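Local coordinates for protein walker-type atpase (Pyrococcus abyssi, PDB 2QEN) that is a P-loop ATPase of unknown cellular role that binds ADP and magnesium and probably binds and hydrolyses ATP, at residues A266-M271 and V343-V347; R283-L288 and L320-L324; I291-R297 and N335-I339. The protein carries 1 engineered substitution. All blocks are in the same frame, centred on the assembly; numbering follows the deposited sequence.

In the fold
All three contacts lie in the C-terminal part of the chain, on the same side of its centre. Contacts 1 and 2 are buried helix pairs crossing near a right angle, whereas contact 3 is partly buried and sets a helix end and loop against a strand. Helix 282-292 serves contacts 2 and 3, whose centres are about 11 Å apart; Leu321 CD1 touches Tyr337 OH at 3.6 Å. Strand 336-339 is followed by helix 342-348 of contact 1, where Val344 CG1 meets Ile339 CG2 at 3.6 Å. Contact 1 is apolar, contact 2 adds a weak hydroxyl-amide bond, and contact 3 combines apolar packing with a backbone hydrogen bond and a water bridge.

Contact 1: residues A266-M271 and V343-V347; sequences AKGLIM and VVATV
Val347 meets Ile270 and Lys267 with both of its methyl groups, and it is the residue most covered in this contact. Val347 CG2 lies 3.7 Å from Lys267 N, against the backbone of helix 255-280. Val347 CG1 lies 3.9 Å from Ile270 CG2, and both methyls touch Lys267 CA, with the methylene Lys267 CG flanking CG1. The lysine then bends at chi3 and carries its amino group away from the valine.

Ile270 answers from the helix 255-280 side with its long branch. Its CG1 stands beside the backbone N (chi1 -67°), and the nearly extended second torsion sends CD1 across to helix 342-348. There Ile270 CD1 settles between two methyls, 3.8 Å from Val344 CG2 and equally far from Val347 CG2. The isoleucine crosses both valines obliquely. Further toward the N-terminal side of segment 266-271, the single methyl of Ala266 meets Val343, with Ala266 CB 3.7 Å from Val343 CG1.

The two segments are perpendicular helices, their axes 9.7 Å apart at closest approach and crossed at -90°. Lys267 CA and Val347 CA, the nearest such pair, are 5.6 Å apart. No hydrogen bond passes between the segments. This packing joins the long helix 255-280 to helix 342-348, which follows strand 336-339 of the presumed winged-helix hairpin.

In the next shell, Trp241 of helix 239-252 packs on Ala266, Ile270 and Val343, covering both partners at once. Ile339 of strand 336-339 and Trp329 of a loop pack on Val344. At the start of the short helix, Asp341 OD1 is hydrogen-bonded to Val343 N, and the Thr346 hydroxyl bonds back to Pro342 O. The side chain of Ile270 comes within about 5 Å of that of Arg41, an ADP-binding residue.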
# COMPACT_ATOMS: atom_id res chain seq x y z
N ALA A 266 5.61 5.25 16.26
CA ALA A 266 5.22 6.04 15.08
C ALA A 266 6.32 7.03 14.68
O ALA A 266 6.73 7.07 13.52
CB ALA A 266 3.92 6.75 15.32
N LYS A 267 6.81 7.81 15.65
CA LYS A 267 7.89 8.76 15.39
C LYS A 267 9.10 8.11 14.70
O LYS A 267 9.63 8.67 13.74
CB LYS A 267 8.33 9.48 16.67
CG LYS A 267 9.27 10.65 16.42
CD LYS A 267 9.62 11.43 17.68
CE LYS A 267 10.85 10.86 18.42
NZ LYS A 267 11.38 11.77 19.50
N GLY A 268 9.49 6.93 15.17
CA GLY A 268 10.64 6.21 14.61
C GLY A 268 10.48 5.90 13.14
O GLY A 268 11.32 6.25 12.32
N LEU A 269 9.37 5.26 12.81
CA LEU A 269 9.06 4.86 11.43
C LEU A 269 8.91 6.07 10.50
O LEU A 269 9.53 6.13 9.42
CB LEU A 269 7.80 3.99 11.40
CG LEU A 269 7.80 2.68 12.22
CD1 LEU A 269 6.39 2.10 12.30
CD2 LEU A 269 8.74 1.64 11.63
N ILE A 270 8.12 7.05 10.93
CA ILE A 270 7.85 8.25 10.14
C ILE A 270 9.11 9.08 9.91
O ILE A 270 9.29 9.68 8.84
CB ILE A 270 6.70 9.08 10.78
CG1 ILE A 270 5.39 8.28 10.69
CG2 ILE A 270 6.56 10.47 10.13
CD1 ILE A 270 4.37 8.59 11.75
N MET A 271 9.99 9.11 10.91
CA MET A 271 11.24 9.84 10.80
C MET A 271 12.13 9.22 9.73
O MET A 271 12.84 9.93 9.01
CB MET A 271 11.97 9.85 12.15
CG MET A 271 12.48 11.22 12.57
SD MET A 271 11.12 12.38 12.88
CE MET A 271 11.81 13.88 12.19
N VAL A 343 -1.63 10.87 12.63
CA VAL A 343 -0.47 10.49 13.44
C VAL A 343 0.84 11.08 12.86
O VAL A 343 1.69 11.57 13.61
CB VAL A 343 -0.43 8.96 13.66
CG1 VAL A 343 0.82 8.53 14.43
CG2 VAL A 343 -1.69 8.52 14.38
N VAL A 344 1.00 11.07 11.54
CA VAL A 344 2.10 11.80 10.89
C VAL A 344 2.08 13.28 11.30
O VAL A 344 3.12 13.83 11.67
CB VAL A 344 2.11 11.61 9.34
CG1 VAL A 344 3.17 12.49 8.66
CG2 VAL A 344 2.36 10.17 8.99
N ALA A 345 0.91 13.91 11.27
CA ALA A 345 0.78 15.28 11.76
C ALA A 345 1.25 15.45 13.23
O ALA A 345 1.99 16.39 13.54
CB ALA A 345 -0.67 15.77 11.57
N THR A 346 0.82 14.55 14.11
CA THR A 346 1.25 14.54 15.52
C THR A 346 2.78 14.46 15.65
O THR A 346 3.38 15.21 16.40
CB THR A 346 0.56 13.40 16.31
OG1 THR A 346 -0.85 13.62 16.30
CG2 THR A 346 1.05 13.34 17.77
N VAL A 347 3.39 13.56 14.87
CA VAL A 347 4.85 13.38 14.83
C VAL A 347 5.60 14.61 14.28
O VAL A 347 6.63 15.00 14.83
CB VAL A 347 5.24 12.09 14.02
CG1 VAL A 347 6.74 12.03 13.70
CG2 VAL A 347 4.81 10.83 14.77

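Contact 2: residues R283-L288 and L320-L324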
# COMPACT_ATOMS: atom_id res chain seq x y z
N ARG A 283 13.03 20.93 1.48
CA ARG A 283 11.75 21.62 1.30
C ARG A 283 10.51 20.76 1.61
O ARG A 283 9.58 21.24 2.26
CB ARG A 283 11.66 22.19 -0.11
CG ARG A 283 11.83 23.70 -0.22
CD ARG A 283 12.64 24.30 0.92
NE ARG A 283 14.03 24.33 0.54
CZ ARG A 283 15.06 24.11 1.35
NH1 ARG A 283 14.89 23.84 2.64
NH2 ARG A 283 16.27 24.16 0.84
N TYR A 284 10.49 19.52 1.14
CA TYR A 284 9.36 18.60 1.39
C TYR A 284 9.00 18.52 2.86
O TYR A 284 7.84 18.63 3.21
CB TYR A 284 9.66 17.19 0.88
CG TYR A 284 9.56 16.99 -0.61
CD1 TYR A 284 8.42 17.39 -1.32
CD2 TYR A 284 10.59 16.36 -1.31
CE1 TYR A 284 8.33 17.19 -2.70
CE2 TYR A 284 10.51 16.17 -2.68
CZ TYR A 284 9.37 16.59 -3.37
OH TYR A 284 9.29 16.40 -4.73
N VAL A 285 9.99 18.32 3.72
CA VAL A 285 9.77 18.18 5.16
C VAL A 285 9.37 19.51 5.82
O VAL A 285 8.53 19.53 6.72
CB VAL A 285 10.97 17.56 5.88
CG1 VAL A 285 10.64 17.31 7.35
CG2 VAL A 285 11.36 16.25 5.21
N ASP A 286 9.97 20.60 5.34
CA ASP A 286 9.61 21.96 5.75
C ASP A 286 8.13 22.25 5.47
O ASP A 286 7.44 22.83 6.31
CB ASP A 286 10.48 22.99 5.01
CG ASP A 286 11.91 23.07 5.57
OD1 ASP A 286 12.23 22.46 6.62
OD2 ASP A 286 12.74 23.78 4.95
N ILE A 287 7.65 21.86 4.28
CA ILE A 287 6.27 22.09 3.87
C ILE A 287 5.31 21.24 4.73
O ILE A 287 4.28 21.73 5.18
CB ILE A 287 6.08 21.80 2.36
CG1 ILE A 287 6.85 22.82 1.52
CG2 ILE A 287 4.60 21.79 1.99
CD1 ILE A 287 6.89 22.52 -0.00
N LEU A 288 5.69 20.00 4.95
CA LEU A 288 4.97 19.05 5.78
C LEU A 288 4.83 19.54 7.22
O LEU A 288 3.72 19.57 7.77
CB LEU A 288 5.69 17.70 5.74
CG LEU A 288 5.09 16.52 4.96
CD1 LEU A 288 4.00 16.87 3.96
CD2 LEU A 288 6.13 15.61 4.33
N LEU A 320 6.22 20.98 -5.70
CA LEU A 320 6.45 20.32 -4.41
C LEU A 320 5.16 19.80 -3.76
O LEU A 320 5.10 18.66 -3.31
CB LEU A 320 7.19 21.25 -3.42
CG LEU A 320 8.64 21.64 -3.78
CD1 LEU A 320 9.16 22.82 -2.97
CD2 LEU A 320 9.60 20.46 -3.66
N LEU A 321 4.13 20.65 -3.74
CA LEU A 321 2.83 20.30 -3.16
C LEU A 321 2.12 19.20 -3.97
O LEU A 321 1.53 18.27 -3.40
CB LEU A 321 1.95 21.53 -3.03
CG LEU A 321 2.22 22.45 -1.83
CD1 LEU A 321 1.53 23.79 -2.09
CD2 LEU A 321 1.74 21.81 -0.51
N GLU A 322 2.19 19.31 -5.29
CA GLU A 322 1.65 18.28 -6.18
C GLU A 322 2.30 16.91 -5.97
O GLU A 322 1.60 15.90 -5.92
CB GLU A 322 1.74 18.72 -7.65
CG GLU A 322 0.52 19.51 -8.20
CD GLU A 322 -0.36 20.23 -7.14
OE1 GLU A 322 0.03 21.29 -6.58
OE2 GLU A 322 -1.48 19.72 -6.92
N ASN A 323 3.62 16.89 -5.85
CA ASN A 323 4.36 15.66 -5.54
C ASN A 323 3.97 15.02 -4.20
O ASN A 323 3.76 13.81 -4.11
CB ASN A 323 5.87 15.92 -5.57
CG ASN A 323 6.40 16.11 -6.99
OD1 ASN A 323 7.55 16.50 -7.17
ND2 ASN A 323 5.57 15.81 -7.99
N LEU A 324 3.89 15.85 -3.17
CA LEU A 324 3.42 15.45 -1.84
C LEU A 324 2.03 14.83 -1.85
O LEU A 324 1.77 13.85 -1.13
CB LEU A 324 3.43 16.70 -0.93
CG LEU A 324 4.47 16.86 0.19
CD1 LEU A 324 5.68 15.87 0.21
CD2 LEU A 324 4.88 18.33 0.38
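Tyr284 OH is the polar atom on which this contact turns: it bonds weakly to Asn323 OD1 at 3.0 Å, and its stronger partner is Arg280 NH2 from the preceding helix 255-280. The planes of the tyrosine ring and the asparagine amide are 45° apart. Asn323 CB is 3.6 Å from Tyr284 OH.

Two leucines pack on the ring. Leu320 CD2 lies over one face, 4.0 Å from the centroid of the Tyr284 ring and 27° off the normal, a CH-pi contact, while the backbone Leu320 O lies in the ring plane at its edge, 3.6 Å from Tyr284 CE1. Leu324 passes the tyrosine in the opposite direction and brings Leu324 CD1 to 3.5 Å from Tyr284 CD1.

One turn along, Ile287 crosses Leu320 at about a right angle, with Ile287 CD1 3.7 Å from Leu320 CB. Its first torsion places CG2 opposite the backbone N, where this methyl reaches both Leu321 CD2 and Leu324 CD2. Leu288 extends the apolar patch: Leu288 CD1 lies 3.8 Å from Leu324 CG. Outside the pair, Leu305 and Trp298 of helix 298-307 pack on Ile287 and Leu321 respectively, and Leu277 on Tyr284.

The axes of the two segments approach to 10.5 Å and cross at -79°. Helices 282-292, 298-307 and 314-326 meeting through such leucine-rich faces, followed by a two-stranded hairpin, fit a winged helix-turn-helix domain like that at the C-terminus of MCM proteins.

Contact 3: residues I291-R297 and N335-I339; sequences IALGYNR and NTYKI
Tyr337 points its side chain at the helix end and loop 291-297, and Ile291 slants across it, Ile291 CD1 3.8 Å from Tyr337 CB. The tyrosine ring presents its edge to Arg297 CA. On the other branch, Ile291 CG2 rests on the strand backbone, 3.6 Å from Tyr337 O, and touches Ile339 CD1; Ile301 of helix 298-307 packs on Ile291 and Tyr337.

Asn296 meets the strand through backbone and amide. Asn296 O accepts Tyr337 N at 2.9 Å, nearly straight at 165°, with the donor tilted 23° from the carbonyl plane. The side chain, held between backbone N and carbonyl carbon (chi1 60°), brings Asn296 ND2 alongside Thr336 CG2. A water accepts from Asn296 ND2 at 3.1 Å and donates to Tyr337 O at 2.6 Å. Arg297 bends at chi3; Asn296 CG lies over one guanidinium face, offset toward its rim, and Arg297 NH1 is 3.1 Å from Thr336 OG1.

The Schellman motif at Gly294 ends helix 282-292. A direct bond and a water bridge thus engage both backbone polar groups of Tyr337, tying the loop to the wing hairpin of the presumed winged-helix domain, while Ile291 packs on Tyr337 CB and Ile339.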
# COMPACT_ATOMS: atom_id res chain seq x y z
N ILE A 291 2.35 22.63 7.35
CA ILE A 291 0.96 22.15 7.28
C ILE A 291 0.49 21.55 8.61
O ILE A 291 -0.56 21.94 9.12
CB ILE A 291 0.75 21.14 6.11
CG1 ILE A 291 1.02 21.84 4.77
CG2 ILE A 291 -0.68 20.49 6.13
CD1 ILE A 291 1.10 20.93 3.56
N ALA A 292 1.29 20.66 9.18
CA ALA A 292 1.04 20.09 10.51
C ALA A 292 0.84 21.14 11.60
O ALA A 292 0.09 20.90 12.56
CB ALA A 292 2.18 19.10 10.90
N LEU A 293 1.52 22.28 11.48
CA LEU A 293 1.40 23.38 12.46
C LEU A 293 0.24 24.35 12.16
O LEU A 293 0.09 25.35 12.84
CB LEU A 293 2.72 24.17 12.59
CG LEU A 293 4.00 23.47 13.10
CD1 LEU A 293 5.20 24.36 12.83
CD2 LEU A 293 3.92 23.18 14.58
N GLY A 294 -0.56 24.05 11.13
CA GLY A 294 -1.69 24.90 10.76
C GLY A 294 -1.45 25.93 9.67
O GLY A 294 -2.32 26.74 9.38
N TYR A 295 -0.26 25.94 9.08
CA TYR A 295 -0.05 26.76 7.89
C TYR A 295 -0.45 25.89 6.69
O TYR A 295 0.36 25.21 6.09
CB TYR A 295 1.39 27.30 7.83
CG TYR A 295 1.83 28.03 9.09
CD1 TYR A 295 1.54 29.37 9.26
CD2 TYR A 295 2.51 27.37 10.11
CE1 TYR A 295 1.91 30.05 10.40
CE2 TYR A 295 2.88 28.05 11.29
CZ TYR A 295 2.58 29.39 11.41
OH TYR A 295 2.94 30.10 12.54
N ASN A 296 -1.75 25.90 6.37
CA ASN A 296 -2.38 24.88 5.53
C ASN A 296 -3.11 25.49 4.31
O ASN A 296 -4.01 24.88 3.71
CB ASN A 296 -3.33 24.07 6.40
CG ASN A 296 -4.40 24.92 7.01
OD1 ASN A 296 -4.48 26.11 6.72
ND2 ASN A 296 -5.25 24.32 7.83
N ARG A 297 -2.71 26.70 3.97
CA ARG A 297 -3.12 27.36 2.73
C ARG A 297 -1.86 27.89 2.05
O ARG A 297 -0.86 28.16 2.71
CB ARG A 297 -4.14 28.48 3.02
CG ARG A 297 -5.55 27.93 3.24
CD ARG A 297 -6.45 28.90 4.01
NE ARG A 297 -6.27 28.71 5.45
CZ ARG A 297 -6.97 27.86 6.20
NH1 ARG A 297 -7.92 27.10 5.66
NH2 ARG A 297 -6.70 27.76 7.50
N ASN A 335 -9.92 23.84 -0.66
CA ASN A 335 -8.83 24.81 -0.73
C ASN A 335 -7.91 24.84 0.51
O ASN A 335 -7.40 25.89 0.90
CB ASN A 335 -9.42 26.20 -1.03
CG ASN A 335 -8.35 27.23 -1.37
OD1 ASN A 335 -7.40 26.93 -2.11
ND2 ASN A 335 -8.50 28.45 -0.83
N THR A 336 -7.72 23.67 1.11
CA THR A 336 -6.92 23.51 2.32
C THR A 336 -6.10 22.23 2.26
O THR A 336 -6.60 21.18 1.84
CB THR A 336 -7.83 23.51 3.57
OG1 THR A 336 -8.46 24.79 3.70
CG2 THR A 336 -7.04 23.23 4.82
N TYR A 337 -4.84 22.32 2.65
CA TYR A 337 -3.97 21.14 2.78
C TYR A 337 -4.04 20.50 4.15
O TYR A 337 -4.13 21.19 5.18
CB TYR A 337 -2.51 21.49 2.44
CG TYR A 337 -2.37 22.21 1.14
CD1 TYR A 337 -2.44 21.52 -0.06
CD2 TYR A 337 -2.21 23.60 1.10
CE1 TYR A 337 -2.33 22.17 -1.27
CE2 TYR A 337 -2.09 24.27 -0.12
CZ TYR A 337 -2.14 23.54 -1.29
OH TYR A 337 -2.04 24.16 -2.51
N LYS A 338 -4.05 19.18 4.17
CA LYS A 338 -3.86 18.44 5.42
C LYS A 338 -2.98 17.21 5.27
O LYS A 338 -2.96 16.56 4.23
CB LYS A 338 -5.19 18.07 6.13
CG LYS A 338 -6.39 17.86 5.26
CD LYS A 338 -7.28 19.11 5.29
CE LYS A 338 -8.34 19.09 4.20
NZ LYS A 338 -9.33 20.20 4.39
N ILE A 339 -2.26 16.91 6.34
CA ILE A 339 -1.54 15.65 6.42
C ILE A 339 -2.58 14.52 6.31
O ILE A 339 -3.58 14.50 7.04
CB ILE A 339 -0.70 15.56 7.72
CG1 ILE A 339 0.17 16.81 7.94
CG2 ILE A 339 0.12 14.27 7.78
CD1 ILE A 339 1.18 17.13 6.85
O HOH W 1 -4.81 21.24 7.70